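PDB 4S1L: polyhedrin from Uranotaenia sapphirina cypovirus, which builds the crystalline polyhedra that embed cypovirus particles and binds ATP. Local coordinates for residues 31-36 with 100-105. Numbering follows the deposited sequence.
Sequences IVAEYP and KKLSFY
A classic beta bulge closes the pairing of I31-E34 with K101-Y105, two antiparallel neighbours in the middle of the large sheet of polyhedrin, strands 40-47 and 160-166 continuing it on their outer edges. V32 and S103 form a hydrogen-bonded pair: V32 N reaches S103 O at 2.9 Å, and the return bond, S103 N to V32 O, is equally short and nearly straight. At the next hydrogen-bonded pair, E34 with K101, the regular ladder gives way. E34 N still donates to K101 O at 3.1 Å, but E34 O faces two successive amides, taking a short but bent bond from K100 N (2.8 Å, 141° at the hydrogen) and a weak one from K101 N.

The two faces of the ladder differ in character. On one, I31 and F104 lie side by side, I31 CG1 meeting F104 CD2 obliquely at 3.7 Å, while the methyl A33 CB touches L102 CD1. L102 and F104 also pack on I174 of strand 173-179, joining this face to the second sheet. The other face turns polar toward the bulge. V32 CG2 still approaches the ring edge of Y105, whose OH is hydrogen-bonded to L230 N and Y164 OH, but a water donates to V32 O and also bonds S103 OG. E34 and K101 run alongside each other; both have CG anti to the backbone N (E34 chi1 -177°), and the two chains start in step from the same face, K101 bending later at chi3. Their charges stop short of a salt bridge, with E34 OE2 4.1 Å from K101 NZ, and a second water spans them, donating to E34 OE2 at 2.6 Å and accepting from K101 NZ at 3.1 Å.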
loop_
_atom_site.group_PDB
_atom_site.type_symbol
_atom_site.label_atom_id
_atom_site.label_comp_id
_atom_site.label_asym_id
_atom_site.label_seq_id
_atom_site.Cartn_x
_atom_site.Cartn_y
_atom_site.Cartn_z
ATOM N N ILE A 31 7.578 -12.563 -8.831
ATOM C CA ILE A 31 6.532 -12.999 -9.727
ATOM C C ILE A 31 6.912 -12.535 -11.109
ATOM O O ILE A 31 7.237 -11.375 -11.287
ATOM C CB ILE A 31 5.181 -12.424 -9.327
ATOM C CG1 ILE A 31 4.791 -12.968 -7.943
ATOM C CG2 ILE A 31 4.117 -12.793 -10.375
ATOM C CD1 ILE A 31 3.576 -12.331 -7.327
ATOM N N VAL A 32 6.886 -13.442 -12.078
ATOM C CA VAL A 32 7.189 -13.085 -13.457
ATOM C C VAL A 32 6.014 -13.392 -14.362
ATOM O O VAL A 32 5.548 -14.539 -14.426
ATOM C CB VAL A 32 8.416 -13.846 -13.998
ATOM C CG1 VAL A 32 8.751 -13.380 -15.442
ATOM C CG2 VAL A 32 9.615 -13.668 -13.077
ATOM N N ALA A 33 5.551 -12.355 -15.063
ATOM C CA ALA A 33 4.539 -12.494 -16.110
ATOM C C ALA A 33 5.234 -12.460 -17.459
ATOM O O ALA A 33 6.041 -11.574 -17.727
ATOM C CB ALA A 33 3.491 -11.373 -16.028
ATOM N N GLU A 34 4.921 -13.429 -18.298
ATOM C CA GLU A 34 5.449 -13.476 -19.647
ATOM C C GLU A 34 4.270 -13.322 -20.617
ATOM O O GLU A 34 3.205 -13.884 -20.393
ATOM C CB GLU A 34 6.216 -14.777 -19.881
ATOM C CG GLU A 34 6.855 -14.827 -21.257
ATOM C CD GLU A 34 7.799 -16.003 -21.438
ATOM O OE1 GLU A 34 7.866 -16.510 -22.572
ATOM O OE2 GLU A 34 8.466 -16.407 -20.459
ATOM N N TYR A 35 4.471 -12.523 -21.663
ATOM C CA TYR A 35 3.421 -12.146 -22.600
ATOM C C TYR A 35 3.672 -12.777 -23.979
ATOM O O TYR A 35 4.748 -13.314 -24.232
ATOM C CB TYR A 35 3.351 -10.618 -22.679
ATOM C CG TYR A 35 3.086 -10.002 -21.312
ATOM C CD1 TYR A 35 1.782 -9.822 -20.847
ATOM C CD2 TYR A 35 4.137 -9.652 -20.469
ATOM C CE1 TYR A 35 1.540 -9.262 -19.603
ATOM C CE2 TYR A 35 3.909 -9.113 -19.227
ATOM C CZ TYR A 35 2.608 -8.918 -18.790
ATOM O OH TYR A 35 2.390 -8.380 -17.549
ATOM N N PRO A 36 2.690 -12.701 -24.876
ATOM C CA PRO A 36 2.815 -13.441 -26.139
ATOM C C PRO A 36 4.065 -13.118 -26.985
ATOM O O PRO A 36 4.618 -14.067 -27.553
ATOM C CB PRO A 36 1.526 -13.064 -26.881
ATOM C CG PRO A 36 0.523 -12.823 -25.803
ATOM C CD PRO A 36 1.313 -12.200 -24.665
ATOM N N LYS A 100 0.562 -14.846 -20.839
ATOM C CA LYS A 100 0.362 -16.238 -21.218
ATOM C C LYS A 100 0.655 -17.159 -20.058
ATOM O O LYS A 100 0.038 -18.205 -19.912
ATOM C CB LYS A 100 1.285 -16.648 -22.375
ATOM C CG LYS A 100 0.862 -16.158 -23.737
ATOM C CD LYS A 100 1.731 -16.800 -24.824
ATOM C CE LYS A 100 1.384 -18.278 -25.045
ATOM N NZ LYS A 100 -0.048 -18.492 -25.469
ATOM N N LYS A 101 1.651 -16.772 -19.265
ATOM C CA LYS A 101 2.196 -17.610 -18.192
ATOM C C LYS A 101 2.573 -16.745 -17.005
ATOM O O LYS A 101 3.047 -15.632 -17.192
ATOM C CB LYS A 101 3.426 -18.374 -18.704
ATOM C CG LYS A 101 4.173 -19.169 -17.662
ATOM C CD LYS A 101 5.252 -20.072 -18.286
ATOM C CE LYS A 101 6.452 -19.303 -18.778
ATOM N NZ LYS A 101 7.536 -20.220 -19.269
ATOM N N LEU A 102 2.397 -17.285 -15.796
ATOM C CA LEU A 102 2.873 -16.677 -14.560
ATOM C C LEU A 102 3.806 -17.656 -13.870
ATOM O O LEU A 102 3.483 -18.845 -13.764
ATOM C CB LEU A 102 1.707 -16.347 -13.621
ATOM C CG LEU A 102 1.080 -14.971 -13.430
ATOM C CD1 LEU A 102 1.274 -14.018 -14.556
ATOM C CD2 LEU A 102 -0.405 -15.182 -13.123
ATOM N N SER A 103 4.956 -17.160 -13.434
ATOM C CA SER A 103 5.907 -17.923 -12.630
ATOM C C SER A 103 6.056 -17.273 -11.269
ATOM O O SER A 103 6.183 -16.064 -11.175
ATOM C CB SER A 103 7.272 -17.982 -13.305
ATOM O OG SER A 103 7.184 -18.481 -14.616
ATOM N N PHE A 104 6.091 -18.088 -10.226
ATOM C CA PHE A 104 6.237 -17.591 -8.862
ATOM C C PHE A 104 7.507 -18.196 -8.283
ATOM O O PHE A 104 7.573 -19.408 -8.113
ATOM C CB PHE A 104 5.028 -17.968 -7.992
ATOM C CG PHE A 104 3.722 -17.407 -8.480
ATOM C CD1 PHE A 104 3.048 -18.006 -9.545
ATOM C CD2 PHE A 104 3.177 -16.283 -7.896
ATOM C CE1 PHE A 104 1.844 -17.484 -10.021
ATOM C CE2 PHE A 104 1.975 -15.741 -8.363
ATOM C CZ PHE A 104 1.301 -16.347 -9.425
ATOM N N TYR A 105 8.496 -17.359 -7.982
ATOM C CA TYR A 105 9.759 -17.808 -7.405
ATOM C C TYR A 105 9.852 -17.427 -5.911
ATOM O O TYR A 105 9.797 -16.261 -5.549
ATOM C CB TYR A 105 10.941 -17.219 -8.195
ATOM C CG TYR A 105 11.037 -17.811 -9.579
ATOM C CD1 TYR A 105 11.587 -19.070 -9.765
ATOM C CD2 TYR A 105 10.514 -17.153 -10.694
ATOM C CE1 TYR A 105 11.645 -19.649 -11.015
ATOM C CE2 TYR A 105 10.586 -17.727 -11.962
ATOM C CZ TYR A 105 11.152 -18.974 -12.113
ATOM O OH TYR A 105 11.218 -19.574 -13.371
HETATM O O HOH W 1 6.548 -16.516 -16.393
HETATM O O HOH W 2 9.876 -18.624 -20.415
#